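Local coordinates for protein insulinase family protease (Yersinia pestis, PDB 3GO9) that binds zinc and is probably a peptidase of the insulinase (M16) family that hydrolyses peptides or proteins, at residues A[42-53]-A[383-392]. Numbering follows the deposited sequence.
Sequences TPQRPSDRIELR and YARTDTDILM. With ZN (zinc ion), chain B.
Thr388, in the first turn of helix 388-401, is held at both its backbone and its side chain by the loop leading into strand 50-56, a loop 330 residues earlier in the chain and within the M16 family region. Its N donates to Asp48 OD2 at 3.0 Å, an almost straight bond (168°) that arrives from above the carboxylate plane. Its OG1 donates to Arg49 O at 2.7 Å; with chi1 at 52°, OG1 sits between its own N and carbonyl carbon, while CG2, beside the N, packs among Arg49 O, Asp48 OD2 and Thr42 OG1. Farther along, Met392 (as selenomethionine) sets CG over a face of the Arg53 guanidinium, while at its edge NH1 and NH2 both hold Glu51 OE1 end-on. Thr388, Leu391 and Met392, packed against Thr42, Glu51 and Arg53, thus dock the helix on the seven-stranded sheet, with Val217 of strand 212-218 touching Thr388 and Met392. Toward Arg45, Gln44 and Ala384 the fit is looser and wetter. Arg45 NE and NH2 grip Asp48 OD2 side-on, a guanidinium face covers the Thr386-Asp387 peptide, and NH1 bonds Ala384 O at 3.3 Å. One water joins Gln44 O to Ala384 O; another links Gln44 NE2 to Tyr383 O and Thr386 O. At the junction, Asp387, whose OD1 caps the helix at Asp389 N, binds zinc through both carboxylate oxygens and Asp389 through OD2, alongside Asp99, Glu101 and two waters; Asp389 OD1 pairs with Arg102. One water donates to Asp48 OD1, the other to Thr388 OG1 and to Glu51 OE2, which also bonds Ser119. Zinc, Arg45, Arg53 and the helix N-terminus would probably offset the mutual repulsion of these acidic groups.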
loop_
_atom_site.group_PDB
_atom_site.type_symbol
_atom_site.label_atom_id
_atom_site.label_comp_id
_atom_site.label_asym_id
_atom_site.label_seq_id
_atom_site.Cartn_x
_atom_site.Cartn_y
_atom_site.Cartn_z
ATOM N N THR A 42 -17.394 8.010 -11.808
ATOM C CA THR A 42 -16.614 9.249 -11.858
ATOM C C THR A 42 -17.068 10.121 -13.037
ATOM O O THR A 42 -16.377 10.255 -14.050
ATOM C CB THR A 42 -15.114 8.937 -11.969
ATOM O OG1 THR A 42 -14.861 8.200 -13.174
ATOM C CG2 THR A 42 -14.651 8.154 -10.721
ATOM N N PRO A 43 -18.213 10.753 -12.873
ATOM C CA PRO A 43 -18.642 11.631 -13.963
ATOM C C PRO A 43 -17.738 12.859 -14.086
ATOM O O PRO A 43 -17.795 13.516 -15.118
ATOM C CB PRO A 43 -20.068 12.032 -13.525
ATOM C CG PRO A 43 -20.101 11.825 -12.084
ATOM C CD PRO A 43 -19.234 10.643 -11.821
ATOM N N GLN A 44 -16.978 13.207 -13.054
ATOM C CA GLN A 44 -15.963 14.266 -13.129
ATOM C C GLN A 44 -14.742 13.856 -13.955
ATOM O O GLN A 44 -13.894 14.713 -14.293
ATOM C CB GLN A 44 -15.513 14.701 -11.724
ATOM C CG GLN A 44 -14.518 13.799 -10.977
ATOM C CD GLN A 44 -15.103 12.508 -10.422
ATOM O OE1 GLN A 44 -16.334 12.237 -10.525
ATOM N NE2 GLN A 44 -14.212 11.680 -9.806
ATOM N N ARG A 45 -14.600 12.561 -14.249
ATOM C CA ARG A 45 -13.529 12.068 -15.126
ATOM C C ARG A 45 -14.167 11.371 -16.338
ATOM O O ARG A 45 -14.020 10.166 -16.516
ATOM C CB ARG A 45 -12.625 11.090 -14.338
ATOM C CG ARG A 45 -11.940 11.617 -13.058
ATOM C CD ARG A 45 -10.987 12.712 -13.352
ATOM N NE ARG A 45 -9.825 12.227 -14.114
ATOM C CZ ARG A 45 -8.794 13.000 -14.447
ATOM N NH1 ARG A 45 -8.787 14.304 -14.140
ATOM N NH2 ARG A 45 -7.781 12.475 -15.124
ATOM N N PRO A 46 -14.897 12.130 -17.184
ATOM C CA PRO A 46 -15.793 11.490 -18.090
ATOM C C PRO A 46 -15.094 10.716 -19.194
ATOM O O PRO A 46 -15.688 9.774 -19.699
ATOM C CB PRO A 46 -16.609 12.666 -18.666
ATOM C CG PRO A 46 -15.705 13.811 -18.537
ATOM C CD PRO A 46 -15.065 13.595 -17.212
ATOM N N SER A 47 -13.839 11.088 -19.506
ATOM C CA SER A 47 -13.058 10.510 -20.585
ATOM C C SER A 47 -11.885 9.624 -20.122
ATOM O O SER A 47 -11.145 9.079 -20.959
ATOM C CB SER A 47 -12.546 11.628 -21.503
ATOM O OG SER A 47 -11.574 12.431 -20.866
ATOM N N ASP A 48 -11.728 9.457 -18.798
ATOM C CA ASP A 48 -10.597 8.740 -18.265
ATOM C C ASP A 48 -10.826 7.203 -18.404
ATOM O O ASP A 48 -11.937 6.712 -18.606
ATOM C CB ASP A 48 -10.456 9.139 -16.808
ATOM C CG ASP A 48 -9.061 9.059 -16.297
ATOM O OD1 ASP A 48 -8.151 8.465 -16.967
ATOM O OD2 ASP A 48 -8.884 9.580 -15.172
ATOM N N ARG A 49 -9.752 6.455 -18.276
ATOM C CA ARG A 49 -9.801 4.999 -18.413
ATOM C C ARG A 49 -10.588 4.366 -17.254
ATOM O O ARG A 49 -10.676 4.929 -16.125
ATOM C CB ARG A 49 -8.367 4.440 -18.472
ATOM C CG ARG A 49 -7.598 4.854 -19.764
ATOM C CD ARG A 49 -6.317 4.122 -19.872
ATOM N NE ARG A 49 -6.405 2.724 -20.312
ATOM C CZ ARG A 49 -6.480 2.307 -21.582
ATOM N NH1 ARG A 49 -6.491 3.199 -22.572
ATOM N NH2 ARG A 49 -6.502 1.036 -21.885
ATOM N N ILE A 50 -11.189 3.224 -17.556
ATOM C CA ILE A 50 -12.028 2.503 -16.578
ATOM C C ILE A 50 -11.103 1.534 -15.937
ATOM O O ILE A 50 -10.528 0.665 -16.628
ATOM C CB ILE A 50 -13.169 1.787 -17.247
ATOM C CG1 ILE A 50 -14.009 2.723 -18.104
ATOM C CG2 ILE A 50 -14.050 0.990 -16.249
ATOM C CD1 ILE A 50 -14.398 3.973 -17.427
ATOM N N GLU A 51 -10.999 1.589 -14.594
ATOM C CA GLU A 51 -10.095 0.714 -13.847
ATOM C C GLU A 51 -10.856 -0.391 -13.130
ATOM O O GLU A 51 -11.808 -0.118 -12.432
ATOM C CB GLU A 51 -9.281 1.513 -12.828
ATOM C CG GLU A 51 -8.425 2.626 -13.438
ATOM C CD GLU A 51 -7.291 2.079 -14.292
ATOM O OE1 GLU A 51 -6.739 1.013 -13.929
ATOM O OE2 GLU A 51 -6.913 2.732 -15.313
ATOM N N LEU A 52 -10.413 -1.638 -13.325
ATOM C CA LEU A 52 -10.994 -2.789 -12.671
ATOM C C LEU A 52 -9.918 -3.501 -11.853
ATOM O O LEU A 52 -8.779 -3.727 -12.319
ATOM C CB LEU A 52 -11.595 -3.759 -13.707
ATOM C CG LEU A 52 -12.750 -3.248 -14.567
ATOM C CD1 LEU A 52 -12.212 -2.623 -15.803
ATOM C CD2 LEU A 52 -13.590 -4.443 -14.979
ATOM N N ARG A 53 -10.273 -3.936 -10.648
ATOM C CA ARG A 53 -9.349 -4.681 -9.822
ATOM C C ARG A 53 -10.130 -5.853 -9.223
ATOM O O ARG A 53 -11.226 -5.650 -8.681
ATOM C CB ARG A 53 -8.758 -3.808 -8.694
ATOM C CG ARG A 53 -8.046 -2.612 -9.215
ATOM C CD ARG A 53 -6.678 -2.904 -9.792
ATOM N NE ARG A 53 -6.074 -1.608 -10.080
ATOM C CZ ARG A 53 -6.300 -0.895 -11.184
ATOM N NH1 ARG A 53 -7.000 -1.367 -12.185
ATOM N NH2 ARG A 53 -5.851 0.343 -11.296
ATOM N N TYR A 383 -9.196 16.705 -6.124
ATOM C CA TYR A 383 -10.054 15.591 -6.464
ATOM C C TYR A 383 -10.441 15.577 -7.905
ATOM O O TYR A 383 -10.367 14.516 -8.583
ATOM C CB TYR A 383 -11.305 15.555 -5.541
ATOM C CG TYR A 383 -12.187 14.351 -5.802
ATOM C CD1 TYR A 383 -11.825 13.113 -5.345
ATOM C CD2 TYR A 383 -13.346 14.463 -6.539
ATOM C CE1 TYR A 383 -12.607 11.977 -5.599
ATOM C CE2 TYR A 383 -14.128 13.342 -6.822
ATOM C CZ TYR A 383 -13.758 12.110 -6.349
ATOM O OH TYR A 383 -14.531 10.983 -6.619
ATOM N N ALA A 384 -10.860 16.738 -8.415
ATOM C CA ALA A 384 -11.274 16.805 -9.824
ATOM C C ALA A 384 -10.197 16.430 -10.806
ATOM O O ALA A 384 -10.501 15.969 -11.921
ATOM C CB ALA A 384 -11.744 18.195 -10.154
ATOM N N ARG A 385 -8.958 16.648 -10.418
ATOM C CA ARG A 385 -7.791 16.455 -11.272
ATOM C C ARG A 385 -7.194 15.047 -11.079
ATOM O O ARG A 385 -6.159 14.750 -11.663
ATOM C CB ARG A 385 -6.731 17.514 -10.982
ATOM C CG ARG A 385 -7.158 18.945 -11.338
ATOM C CD ARG A 385 -6.233 20.031 -10.714
ATOM N NE ARG A 385 -4.842 19.844 -11.120
ATOM C CZ ARG A 385 -4.197 20.510 -12.097
ATOM N NH1 ARG A 385 -2.926 20.199 -12.370
ATOM N NH2 ARG A 385 -4.781 21.477 -12.810
ATOM N N THR A 386 -7.839 14.223 -10.268
ATOM C CA THR A 386 -7.284 12.898 -9.907
ATOM C C THR A 386 -7.722 11.795 -10.895
ATOM O O THR A 386 -8.897 11.461 -11.054
ATOM C CB THR A 386 -7.625 12.512 -8.471
ATOM O OG1 THR A 386 -7.146 13.549 -7.587
ATOM C CG2 THR A 386 -6.946 11.199 -8.053
ATOM N N ASP A 387 -6.706 11.223 -11.538
ATOM C CA ASP A 387 -6.835 10.101 -12.492
ATOM C C ASP A 387 -7.543 8.914 -11.779
ATOM O O ASP A 387 -7.352 8.626 -10.615
ATOM C CB ASP A 387 -5.400 9.718 -12.874
ATOM C CG ASP A 387 -5.269 8.698 -14.002
ATOM O OD1 ASP A 387 -6.077 7.783 -14.101
ATOM O OD2 ASP A 387 -4.264 8.797 -14.744
ATOM N N THR A 388 -8.403 8.243 -12.528
ATOM C CA THR A 388 -9.100 7.036 -12.041
ATOM C C THR A 388 -8.156 5.990 -11.432
ATOM O O THR A 388 -8.497 5.361 -10.462
ATOM C CB THR A 388 -9.966 6.406 -13.136
ATOM O OG1 THR A 388 -9.161 6.216 -14.304
ATOM C CG2 THR A 388 -11.179 7.298 -13.477
ATOM N N ASP A 389 -6.953 5.838 -11.968
ATOM C CA ASP A 389 -6.043 4.878 -11.326
ATOM C C ASP A 389 -5.553 5.262 -9.928
ATOM O O ASP A 389 -5.270 4.400 -9.078
ATOM C CB ASP A 389 -4.886 4.490 -12.224
ATOM C CG ASP A 389 -3.774 5.522 -12.260
ATOM O OD1 ASP A 389 -2.971 5.561 -11.332
ATOM O OD2 ASP A 389 -3.745 6.290 -13.212
ATOM N N ILE A 390 -5.465 6.572 -9.660
ATOM C CA ILE A 390 -5.115 7.073 -8.350
ATOM C C ILE A 390 -6.271 6.906 -7.365
ATOM O O ILE A 390 -6.058 6.470 -6.196
ATOM C CB ILE A 390 -4.574 8.531 -8.388
ATOM C CG1 ILE A 390 -3.276 8.560 -9.212
ATOM C CG2 ILE A 390 -4.345 9.059 -6.934
ATOM C CD1 ILE A 390 -2.810 9.976 -9.573
ATOM N N LEU A 391 -7.499 7.221 -7.819
ATOM C CA LEU A 391 -8.676 6.935 -7.023
ATOM C C LEU A 391 -8.687 5.450 -6.630
ATOM O O LEU A 391 -9.046 5.091 -5.493
ATOM C CB LEU A 391 -9.964 7.302 -7.783
ATOM C CG LEU A 391 -10.157 8.756 -8.150
ATOM C CD1 LEU A 391 -11.428 8.963 -9.049
ATOM C CD2 LEU A 391 -10.216 9.652 -6.902
HETATM N N MSE A 392 -8.365 4.595 -7.597
HETATM C CA MSE A 392 -8.371 3.148 -7.351
HETATM C C MSE A 392 -7.315 2.755 -6.347
HETATM O O MSE A 392 -7.622 2.005 -5.404
HETATM C CB MSE A 392 -8.226 2.338 -8.640
HETATM C CG MSE A 392 -8.131 0.873 -8.391
HETATM SE SE MSE A 392 -9.853 0.157 -7.695
HETATM C CE MSE A 392 -10.763 0.039 -9.391
HETATM ZN ZN ZN B . -4.558 6.404 -15.486
HETATM O O HOH W 1 -11.388 12.428 -9.863
HETATM O O HOH W 2 -12.519 16.739 -13.463
HETATM O O HOH W 3 -5.728 7.458 -17.337
HETATM O O HOH W 4 -6.589 5.265 -15.168
HETATM O O HOH W 5 -4.113 1.893 -9.539
#